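Local coordinates for protein gluconate kinase (Lactobacillus acidophilus, PDB 3LL3) that binds ATP and D-xylulose and probably transfers a phosphate from ATP to a sugar or sugar acid, as carbohydrate kinases of the FGGY family do, at residues A27-S32 with T64-G69; E146-A151 with L197-E202; C255-G260 with F378-A383; Q308-A313 with Q318-V323. One frame throughout, in Å; residues are numbered along the deposited sequence.

Interaction 1: A27-S32 with T64-G69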
# COMPACT_ATOMS: atom_id res chain seq x y z
N ALA A 27 -15.90 -23.89 35.91
CA ALA A 27 -14.91 -22.98 36.46
C ALA A 27 -15.55 -22.24 37.60
O ALA A 27 -16.64 -21.70 37.46
CB ALA A 27 -14.43 -22.00 35.38
N VAL A 28 -14.89 -22.21 38.75
CA VAL A 28 -15.49 -21.55 39.91
C VAL A 28 -14.72 -20.30 40.33
O VAL A 28 -15.26 -19.42 41.00
CB VAL A 28 -15.71 -22.53 41.09
CG1 VAL A 28 -16.58 -23.69 40.64
CG2 VAL A 28 -14.40 -23.04 41.62
N ALA A 29 -13.46 -20.23 39.92
CA ALA A 29 -12.64 -19.06 40.17
C ALA A 29 -11.42 -19.09 39.27
O ALA A 29 -11.06 -20.14 38.75
CB ALA A 29 -12.20 -19.02 41.63
N SER A 30 -10.79 -17.94 39.11
CA SER A 30 -9.53 -17.86 38.40
C SER A 30 -8.72 -16.69 38.95
O SER A 30 -9.28 -15.68 39.38
CB SER A 30 -9.78 -17.70 36.91
OG SER A 30 -10.58 -16.56 36.67
N VAL A 31 -7.40 -16.84 38.94
CA VAL A 31 -6.50 -15.79 39.39
C VAL A 31 -5.32 -15.78 38.42
O VAL A 31 -4.88 -16.84 37.98
CB VAL A 31 -5.98 -16.09 40.82
CG1 VAL A 31 -4.89 -15.12 41.21
CG2 VAL A 31 -7.12 -16.06 41.84
N SER A 32 -4.80 -14.60 38.08
CA SER A 32 -3.59 -14.54 37.27
C SER A 32 -2.59 -13.51 37.81
O SER A 32 -2.98 -12.57 38.49
CB SER A 32 -3.93 -14.28 35.80
OG SER A 32 -4.61 -13.06 35.66
N THR A 64 -6.78 -21.96 46.27
CA THR A 64 -7.15 -22.88 47.34
C THR A 64 -7.78 -22.15 48.52
O THR A 64 -8.54 -22.74 49.29
CB THR A 64 -5.94 -23.69 47.85
OG1 THR A 64 -4.99 -22.80 48.45
CG2 THR A 64 -5.30 -24.45 46.69
N GLN A 65 -7.45 -20.87 48.68
CA GLN A 65 -8.01 -20.05 49.75
C GLN A 65 -9.50 -19.80 49.51
O GLN A 65 -10.24 -19.50 50.44
CB GLN A 65 -7.28 -18.71 49.82
CG GLN A 65 -5.88 -18.79 50.39
CD GLN A 65 -5.88 -19.24 51.83
OE1 GLN A 65 -6.00 -20.43 52.12
NE2 GLN A 65 -5.73 -18.29 52.75
N LYS A 66 -9.92 -19.94 48.26
CA LYS A 66 -11.27 -19.59 47.87
C LYS A 66 -12.29 -20.68 48.18
O LYS A 66 -13.48 -20.45 48.07
CB LYS A 66 -11.32 -19.26 46.37
CG LYS A 66 -10.62 -17.96 46.02
CD LYS A 66 -10.88 -17.57 44.59
CE LYS A 66 -10.68 -16.08 44.39
NZ LYS A 66 -9.27 -15.66 44.61
N ILE A 67 -11.82 -21.85 48.56
CA ILE A 67 -12.73 -22.96 48.76
C ILE A 67 -12.36 -23.78 49.99
O ILE A 67 -11.25 -23.69 50.50
CB ILE A 67 -12.79 -23.86 47.51
CG1 ILE A 67 -11.38 -24.14 46.99
CG2 ILE A 67 -13.61 -23.19 46.41
CD1 ILE A 67 -10.87 -25.49 47.39
N ASP A 68 -13.31 -24.57 50.48
CA ASP A 68 -12.98 -25.56 51.49
C ASP A 68 -13.12 -26.97 50.91
O ASP A 68 -14.18 -27.60 51.02
CB ASP A 68 -13.84 -25.41 52.75
CG ASP A 68 -13.31 -26.23 53.90
OD1 ASP A 68 -12.07 -26.33 54.01
OD2 ASP A 68 -14.12 -26.77 54.69
N GLY A 69 -12.05 -27.45 50.29
CA GLY A 69 -12.08 -28.74 49.64
C GLY A 69 -10.70 -29.22 49.23
O GLY A 69 -9.70 -28.52 49.45

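Interaction 2: E146-A151 with L197-E202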
# COMPACT_ATOMS: atom_id res chain seq x y z
N GLU A 146 30.97 -20.58 27.53
CA GLU A 146 31.11 -20.81 28.96
C GLU A 146 29.87 -21.48 29.55
O GLU A 146 29.95 -22.56 30.15
CB GLU A 146 31.41 -19.49 29.69
CG GLU A 146 31.57 -19.63 31.19
CD GLU A 146 32.89 -20.27 31.57
OE1 GLU A 146 33.92 -19.56 31.59
OE2 GLU A 146 32.90 -21.49 31.86
N VAL A 147 28.71 -20.84 29.38
CA VAL A 147 27.46 -21.41 29.88
C VAL A 147 27.17 -22.73 29.20
O VAL A 147 26.74 -23.67 29.85
CB VAL A 147 26.26 -20.46 29.69
CG1 VAL A 147 26.59 -19.07 30.18
CG2 VAL A 147 25.85 -20.42 28.24
N PHE A 148 27.42 -22.83 27.90
CA PHE A 148 27.17 -24.10 27.23
C PHE A 148 27.96 -25.22 27.87
O PHE A 148 27.46 -26.33 28.06
CB PHE A 148 27.48 -24.05 25.73
CG PHE A 148 26.85 -25.18 24.98
CD1 PHE A 148 25.52 -25.10 24.57
CD2 PHE A 148 27.56 -26.34 24.72
CE1 PHE A 148 24.93 -26.15 23.91
CE2 PHE A 148 26.97 -27.39 24.05
CZ PHE A 148 25.65 -27.30 23.65
N SER A 149 29.22 -24.94 28.20
CA SER A 149 30.09 -25.92 28.85
C SER A 149 29.52 -26.42 30.17
O SER A 149 29.59 -27.62 30.48
CB SER A 149 31.47 -25.30 29.08
OG SER A 149 32.35 -26.26 29.64
N GLN A 150 28.97 -25.51 30.97
CA GLN A 150 28.52 -25.92 32.30
C GLN A 150 27.08 -26.42 32.37
O GLN A 150 26.71 -27.03 33.38
CB GLN A 150 28.79 -24.84 33.35
CG GLN A 150 28.98 -23.43 32.81
CD GLN A 150 29.33 -22.46 33.92
OE1 GLN A 150 29.13 -22.75 35.10
NE2 GLN A 150 29.86 -21.30 33.55
N ALA A 151 26.29 -26.20 31.32
CA ALA A 151 24.91 -26.70 31.30
C ALA A 151 24.82 -28.24 31.33
O ALA A 151 25.34 -28.92 30.45
CB ALA A 151 24.16 -26.15 30.08
N LEU A 197 24.47 -30.98 17.99
CA LEU A 197 24.33 -30.09 19.14
C LEU A 197 25.41 -30.32 20.19
O LEU A 197 25.72 -29.42 20.97
CB LEU A 197 22.96 -30.32 19.79
CG LEU A 197 21.81 -29.38 19.48
CD1 LEU A 197 22.15 -28.47 18.37
CD2 LEU A 197 20.55 -30.18 19.18
N LYS A 198 25.95 -31.53 20.21
CA LYS A 198 26.88 -31.95 21.26
C LYS A 198 26.16 -31.98 22.60
O LYS A 198 26.70 -31.61 23.66
CB LYS A 198 28.11 -31.04 21.25
CG LYS A 198 28.83 -31.08 19.89
CD LYS A 198 29.86 -29.99 19.78
CE LYS A 198 30.59 -30.05 18.44
NZ LYS A 198 31.69 -29.06 18.47
N ILE A 199 24.91 -32.43 22.52
CA ILE A 199 24.06 -32.61 23.69
C ILE A 199 23.79 -34.10 23.83
O ILE A 199 23.61 -34.81 22.83
CB ILE A 199 22.71 -31.88 23.48
CG1 ILE A 199 22.92 -30.36 23.43
CG2 ILE A 199 21.71 -32.25 24.56
CD1 ILE A 199 23.73 -29.82 24.57
N LYS A 200 23.78 -34.58 25.07
CA LYS A 200 23.41 -35.96 25.34
C LYS A 200 21.96 -36.03 25.80
O LYS A 200 21.43 -35.10 26.42
CB LYS A 200 24.32 -36.55 26.42
CG LYS A 200 25.79 -36.56 26.02
CD LYS A 200 25.99 -37.36 24.75
CE LYS A 200 26.26 -38.84 25.04
NZ LYS A 200 26.31 -39.63 23.77
N LYS A 201 21.32 -37.14 25.46
CA LYS A 201 19.96 -37.44 25.86
C LYS A 201 19.76 -37.21 27.37
O LYS A 201 18.71 -36.72 27.80
CB LYS A 201 19.63 -38.87 25.43
CG LYS A 201 18.75 -39.69 26.32
CD LYS A 201 18.89 -41.17 25.99
CE LYS A 201 19.92 -41.82 26.89
NZ LYS A 201 20.53 -43.07 26.33
N GLU A 202 20.78 -37.53 28.16
CA GLU A 202 20.75 -37.31 29.60
C GLU A 202 20.70 -35.83 29.99
O GLU A 202 20.43 -35.50 31.13
CB GLU A 202 21.96 -37.98 30.28
CG GLU A 202 21.91 -39.51 30.28
CD GLU A 202 22.23 -40.12 28.92
OE1 GLU A 202 22.85 -39.43 28.08
OE2 GLU A 202 21.85 -41.29 28.69

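Interaction 3: C255-G260 with F378-A383. With ATP (adenosine-5'-triphosphate), chain C.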
# COMPACT_ATOMS: atom_id res chain seq x y z
N CYS A 255 -10.78 -27.43 12.25
CA CYS A 255 -9.57 -26.63 12.49
C CYS A 255 -9.86 -25.72 13.68
O CYS A 255 -11.02 -25.40 13.95
CB CYS A 255 -9.25 -25.74 11.28
SG CYS A 255 -8.58 -26.59 9.81
N ALA A 256 -8.83 -25.27 14.38
CA ALA A 256 -9.01 -24.25 15.40
C ALA A 256 -8.35 -22.94 14.94
O ALA A 256 -7.17 -22.92 14.55
CB ALA A 256 -8.46 -24.70 16.74
N LEU A 257 -9.14 -21.87 14.94
CA LEU A 257 -8.67 -20.53 14.57
C LEU A 257 -8.78 -19.65 15.81
O LEU A 257 -9.89 -19.40 16.33
CB LEU A 257 -9.55 -19.94 13.47
CG LEU A 257 -9.29 -18.46 13.18
CD1 LEU A 257 -7.91 -18.32 12.53
CD2 LEU A 257 -10.37 -17.89 12.30
N ASN A 258 -7.66 -19.17 16.31
CA ASN A 258 -7.72 -18.23 17.40
C ASN A 258 -7.09 -16.94 16.94
O ASN A 258 -6.02 -16.95 16.31
CB ASN A 258 -6.99 -18.74 18.62
CG ASN A 258 -7.00 -17.75 19.76
OD1 ASN A 258 -8.01 -17.58 20.44
ND2 ASN A 258 -5.88 -17.08 19.97
N VAL A 259 -7.73 -15.82 17.24
CA VAL A 259 -7.17 -14.53 16.85
C VAL A 259 -7.36 -13.51 17.94
O VAL A 259 -8.46 -13.01 18.17
CB VAL A 259 -7.77 -14.00 15.54
CG1 VAL A 259 -6.96 -12.81 15.07
CG2 VAL A 259 -7.82 -15.07 14.48
N GLY A 260 -6.29 -13.23 18.65
CA GLY A 260 -6.29 -12.16 19.62
C GLY A 260 -5.34 -11.11 19.10
O GLY A 260 -5.49 -10.64 17.97
N PHE A 378 -7.64 -12.57 5.31
CA PHE A 378 -7.06 -13.20 4.13
C PHE A 378 -5.72 -13.87 4.48
O PHE A 378 -5.41 -14.97 4.02
CB PHE A 378 -6.82 -12.17 3.01
CG PHE A 378 -8.00 -11.95 2.08
CD1 PHE A 378 -8.77 -13.02 1.65
CD2 PHE A 378 -8.28 -10.68 1.59
CE1 PHE A 378 -9.83 -12.83 0.77
CE2 PHE A 378 -9.33 -10.47 0.71
CZ PHE A 378 -10.11 -11.55 0.29
N ASN A 379 -4.92 -13.20 5.30
CA ASN A 379 -3.61 -13.71 5.68
C ASN A 379 -3.79 -15.04 6.45
O ASN A 379 -3.10 -16.02 6.18
CB ASN A 379 -2.91 -12.66 6.55
CG ASN A 379 -1.50 -13.08 6.98
OD1 ASN A 379 -1.14 -12.89 8.14
ND2 ASN A 379 -0.72 -13.61 6.05
N LEU A 380 -4.74 -15.05 7.37
CA LEU A 380 -5.10 -16.26 8.12
C LEU A 380 -5.63 -17.35 7.20
O LEU A 380 -5.38 -18.54 7.43
CB LEU A 380 -6.14 -15.92 9.20
CG LEU A 380 -5.63 -15.14 10.41
CD1 LEU A 380 -6.77 -14.38 11.10
CD2 LEU A 380 -4.88 -16.02 11.39
N TYR A 381 -6.38 -16.97 6.18
CA TYR A 381 -6.92 -17.95 5.25
C TYR A 381 -5.82 -18.50 4.38
O TYR A 381 -5.86 -19.66 3.95
CB TYR A 381 -8.02 -17.33 4.40
CG TYR A 381 -8.59 -18.27 3.36
CD1 TYR A 381 -9.31 -19.41 3.73
CD2 TYR A 381 -8.45 -18.00 2.02
CE1 TYR A 381 -9.85 -20.25 2.77
CE2 TYR A 381 -8.98 -18.83 1.06
CZ TYR A 381 -9.69 -19.95 1.43
OH TYR A 381 -10.23 -20.76 0.45
N ASP A 382 -4.83 -17.65 4.11
CA ASP A 382 -3.63 -18.03 3.37
C ASP A 382 -2.89 -19.13 4.16
O ASP A 382 -2.50 -20.17 3.60
CB ASP A 382 -2.76 -16.77 3.21
CG ASP A 382 -1.54 -16.97 2.30
OD1 ASP A 382 -1.33 -18.09 1.80
OD2 ASP A 382 -0.80 -15.99 2.08
N ALA A 383 -2.71 -18.91 5.46
CA ALA A 383 -2.05 -19.91 6.31
C ALA A 383 -2.90 -21.18 6.41
O ALA A 383 -2.40 -22.27 6.23
CB ALA A 383 -1.75 -19.35 7.69
PG ATP C . -5.10 -13.42 26.07
O1G ATP C . -5.68 -12.01 26.72
O2G ATP C . -6.20 -14.64 26.27
O3G ATP C . -3.82 -13.76 26.68
PB ATP C . -4.79 -11.71 23.79
O1B ATP C . -4.45 -11.92 22.20
O2B ATP C . -3.79 -10.88 24.45
O3B ATP C . -4.86 -13.23 24.44
PA ATP C . -7.58 -11.04 23.09
O1A ATP C . -7.99 -12.54 22.55
O2A ATP C . -8.65 -10.42 23.86
O3A ATP C . -6.24 -10.96 24.06
O5' ATP C . -7.33 -10.13 21.75
C5' ATP C . -6.77 -8.85 21.91
C4' ATP C . -7.05 -8.05 20.66
O4' ATP C . -8.40 -7.82 20.28
C3' ATP C . -6.25 -6.75 20.33
O3' ATP C . -5.11 -6.94 19.54
C2' ATP C . -7.34 -5.74 19.84
O2' ATP C . -6.88 -4.86 18.85
C1' ATP C . -8.44 -6.70 19.43
N9 ATP C . -9.78 -6.17 19.59
C8 ATP C . -10.33 -5.61 20.69
N7 ATP C . -11.70 -5.38 20.39
C5 ATP C . -11.94 -5.84 19.07
C6 ATP C . -13.11 -5.87 18.27
N6 ATP C . -14.37 -5.38 18.82
N1 ATP C . -13.06 -6.38 17.04
C2 ATP C . -11.89 -6.88 16.52
N3 ATP C . -10.76 -6.85 17.31
C4 ATP C . -10.80 -6.33 18.57

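Interaction 4: Q308-A313 with Q318-V323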
# COMPACT_ATOMS: atom_id res chain seq x y z
N GLN A 308 -5.90 3.18 15.52
CA GLN A 308 -5.22 4.38 16.00
C GLN A 308 -4.64 5.24 14.88
O GLN A 308 -4.47 6.45 15.06
CB GLN A 308 -4.05 4.00 16.91
CG GLN A 308 -4.43 3.40 18.25
CD GLN A 308 -3.26 3.41 19.21
OE1 GLN A 308 -2.60 2.38 19.42
NE2 GLN A 308 -2.96 4.58 19.77
N THR A 309 -4.30 4.63 13.76
CA THR A 309 -3.57 5.33 12.70
C THR A 309 -4.52 5.89 11.64
O THR A 309 -4.37 7.03 11.23
CB THR A 309 -2.53 4.41 12.04
OG1 THR A 309 -1.56 4.04 13.02
CG2 THR A 309 -1.82 5.09 10.89
N LEU A 310 -5.48 5.08 11.21
CA LEU A 310 -6.43 5.52 10.20
C LEU A 310 -7.35 6.57 10.79
O LEU A 310 -7.81 7.45 10.07
CB LEU A 310 -7.25 4.36 9.63
CG LEU A 310 -6.55 3.50 8.57
CD1 LEU A 310 -5.23 3.07 9.13
CD2 LEU A 310 -7.35 2.28 8.17
N PHE A 311 -7.61 6.49 12.10
CA PHE A 311 -8.53 7.45 12.73
C PHE A 311 -7.82 8.31 13.79
O PHE A 311 -7.29 9.38 13.50
CB PHE A 311 -9.71 6.72 13.38
CG PHE A 311 -10.55 5.91 12.42
CD1 PHE A 311 -10.21 4.61 12.10
CD2 PHE A 311 -11.71 6.44 11.87
CE1 PHE A 311 -10.99 3.86 11.23
CE2 PHE A 311 -12.49 5.70 11.00
CZ PHE A 311 -12.12 4.40 10.69
N ASP A 312 -7.83 7.83 15.02
CA ASP A 312 -7.19 8.53 16.13
C ASP A 312 -7.32 7.65 17.37
O ASP A 312 -8.06 6.66 17.36
CB ASP A 312 -7.75 9.96 16.34
CG ASP A 312 -9.20 9.99 16.84
OD1 ASP A 312 -9.57 9.21 17.75
OD2 ASP A 312 -9.96 10.85 16.34
N ALA A 313 -6.60 8.01 18.44
CA ALA A 313 -6.60 7.21 19.66
C ALA A 313 -7.88 7.36 20.50
O ALA A 313 -7.88 7.08 21.69
CB ALA A 313 -5.36 7.53 20.50
N GLN A 318 -15.42 -0.77 18.14
CA GLN A 318 -16.77 -0.74 17.56
C GLN A 318 -16.95 0.37 16.52
O GLN A 318 -17.55 0.14 15.48
CB GLN A 318 -17.83 -0.61 18.66
CG GLN A 318 -19.22 -0.91 18.16
CD GLN A 318 -19.29 -2.24 17.45
OE1 GLN A 318 -18.81 -3.25 17.96
NE2 GLN A 318 -19.86 -2.25 16.25
N ASP A 319 -16.44 1.56 16.81
CA ASP A 319 -16.51 2.66 15.84
C ASP A 319 -15.84 2.23 14.53
O ASP A 319 -16.36 2.46 13.44
CB ASP A 319 -15.80 3.92 16.37
CG ASP A 319 -16.53 4.58 17.54
OD1 ASP A 319 -17.75 4.38 17.69
OD2 ASP A 319 -15.87 5.32 18.31
N PHE A 320 -14.66 1.61 14.65
CA PHE A 320 -13.91 1.17 13.49
C PHE A 320 -14.71 0.16 12.69
O PHE A 320 -14.85 0.29 11.48
CB PHE A 320 -12.59 0.53 13.95
CG PHE A 320 -11.63 0.20 12.83
CD1 PHE A 320 -11.84 -0.90 12.03
CD2 PHE A 320 -10.51 0.97 12.63
CE1 PHE A 320 -10.95 -1.22 11.02
CE2 PHE A 320 -9.61 0.65 11.61
CZ PHE A 320 -9.83 -0.45 10.81
N LEU A 321 -15.24 -0.85 13.38
CA LEU A 321 -16.05 -1.87 12.74
C LEU A 321 -17.26 -1.23 12.05
O LEU A 321 -17.60 -1.59 10.92
CB LEU A 321 -16.53 -2.88 13.78
CG LEU A 321 -15.40 -3.69 14.40
CD1 LEU A 321 -15.94 -4.57 15.52
CD2 LEU A 321 -14.72 -4.53 13.32
N ASP A 322 -17.90 -0.30 12.73
CA ASP A 322 -19.06 0.39 12.16
C ASP A 322 -18.67 1.05 10.83
O ASP A 322 -19.35 0.89 9.82
CB ASP A 322 -19.63 1.43 13.13
CG ASP A 322 -20.38 0.81 14.30
OD1 ASP A 322 -20.78 -0.38 14.20
OD2 ASP A 322 -20.55 1.51 15.32
N VAL A 323 -17.56 1.78 10.83
CA VAL A 323 -17.14 2.46 9.60
C VAL A 323 -16.78 1.47 8.50
O VAL A 323 -17.19 1.63 7.34
CB VAL A 323 -15.96 3.40 9.85
CG1 VAL A 323 -15.52 4.04 8.55
CG2 VAL A 323 -16.35 4.46 10.88

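Interaction 1: A27-S32 with T64-G69
With CG anti to its carbonyl carbon (chi1 -70°), Lys66 sends its side chain out over Ala29 and Val31; the chain is extended through chi3 and turned only at chi4 (65°), where the amine leaves the line of the chain. Lys66 also touches a crystal neighbour, so the lattice may contribute to this pose. The aliphatic part does the first touching: Lys66 CD rests on the methyl of Ala29, 3.6 Å from CB. Farther out, Lys66 NZ comes 3.5 Å from Val31 CG2, the branch that lies beside the backbone N because CG1 takes the position anti to it (chi1 172°). The two side chains pass at a slant, and no hydrogen bond joins the segments. Ala29 and Val31 turn to the lysine from alternate positions of strand 27-34, while Ser30 between them points the other way. This strand is the outermost one on its side of the six-stranded mixed sheet of the N-terminal actin-like ATPase domain. It pairs antiparallel with strand 15-22, where two residues, Val28 and Ala29, sit opposite the one residue Leu20, a classic beta bulge. Helix 49-65 packs beside the same strand, since Val31 also leans on Asp62 and Leu63. In segment 64-69 a weak backbone bond runs from Ile67 N to Thr64 O, 3.5 Å, and Ile67 turns in to touch Leu20.

Interaction 2: E146-A151 with L197-E202
Phe148, on the short helix 145-150, lays the far end of its ring against the Schellman motif that ends helix 191-197. Its CZ is the main point of touch, 3.3 Å from Ile199 CD1, a tight fit, and 3.4 Å from Leu197 O. Both partners approach the ring obliquely, whereas Lys198 O lies near the ring plane at its edge, 4.2 Å from Phe148 CE2. The ring thus meets two backbone carbonyl oxygens and one methyl with no hydrogen bond between the segments. Phe148 reaches this spot with CG anti to its backbone N (chi1 -163°), which carries the ring off the helix toward the turn. Ile199 answers with its longer branch: CG1 lies beside the backbone N and chi2 of -51° folds CD1 round to the ring. Trimming the phenylalanine to an alanine would probably open a gap beside Ile199 CD1 and leave helix 145-150 without its side-chain hold on the turn. Behind this first shell, the positive phi of Lys198 (65°) marks it as the C-prime residue, and its N and that of Ile199 bond back into the helix. Helix 133-143 flanks the site, Lys141 touching both Phe148 and Lys198 while Leu197 sits on Ile134 and Leu138. The amide of Gln203 bridges the segments, accepting from Lys200 N and donating to Ala151 O. In the short 3-10 segment that follows, Lys201 NZ forms a salt bridge with Glu202 OE2 at 3.2 Å.

Interaction 3: C255-G260 with F378-A383
Leu380 of helix 365-388 bears on Leu257 and Val259 of strand 254-259, a helix-on-sheet contact in the C-terminal actin-like ATPase domain. In sequence order, Phe378 opens the helical segment with its ring meeting that of Tyr478, and Asn379 touches Val296. Leu380 then supplies the whole contact. With CG anti to the carbonyl carbon (chi1 -73°), its two methyls are divided between two strand residues. Leu380 CD1 meets Val259 CG2 at 3.6 Å, the side chains reaching for each other tip to tip; Leu380 CD2 lies 4.0 Å from Leu257 CD1, where they cross at about a right angle. The grip is purely apolar and buried, taking two inward-facing side chains of the strand. Tyr381 points away, edge-to-face with Phe417 and Phe475, and Asp382 forms a salt bridge with Arg482. Ala383 ends the segment against Ile265 of strand 263-269, next to strand 254-259 in the sheet. Beyond Val259 the chain leaves strand 254-259 and enters the nucleotide pocket at Gly260. There Gly260 suits the bound ATP by having no side chain: a CB would collide with O1B, and Gly260 CA already lies 3.1 Å from ATP O5'.

Interaction 4: Q308-A313 with Q318-V323
The ring of Phe311 projects from helix 300-311 into the hollow formed by Phe320 and Val323 on helix 317-325. One shoulder of the ring makes the closest approach: Phe311 CE1 comes to 3.2 Å from Phe320 CD2, a snug meeting. The two rings are inclined at 66° with centroids 5.3 Å apart. The far tip abuts the forked end of Val323, whose CG1 sits at the ring edge, 4.0 Å from Phe311 CZ. Phe320, its CG anti to the backbone N (chi1 -172°), carries its ring toward helix 300-311, where Leu310 CD2 borders Phe320 CE2 at 4.4 Å. An alanine in place of Phe311 would probably open a gap between Phe320 and Val323 and leave Lys365 without its cation-pi partner. These are two consecutive helices joined by a short link, the first with a wider pi-type turn at 308-311. Around them, Lys365 of the same chain makes that cation-pi contact with Phe311, and Lys365 of the second subunit donates to Thr309 O and Phe311 O. Phe303 meets Phe320 edge-to-face, while helix 365-388 closes over Phe320 with Ala369 and Ile373.

Interactions 3 and 4 are linked by helix 365-388, which carries Leu380 of interaction 3 and packs on Phe320 of interaction 4; their centres are 22 Å apart and their nearest atoms about 11 Å. Both border ATP: Gly260 of interaction 3 is a pocket residue, as is Leu321 of interaction 4, and the side chain of Phe320 lies about 7 Å from the nucleotide. The bound D-xylulose is about 11 Å from the side chain of Leu380. Interactions 1 and 2 are in the N-terminal domain, away from the ligand sites, with centres 41 Å apart. Interaction 1 approaches interaction 3 to about 16 Å between nearest atoms; interaction 2 lies across the chain's centre from interaction 4, 51 Å between centres.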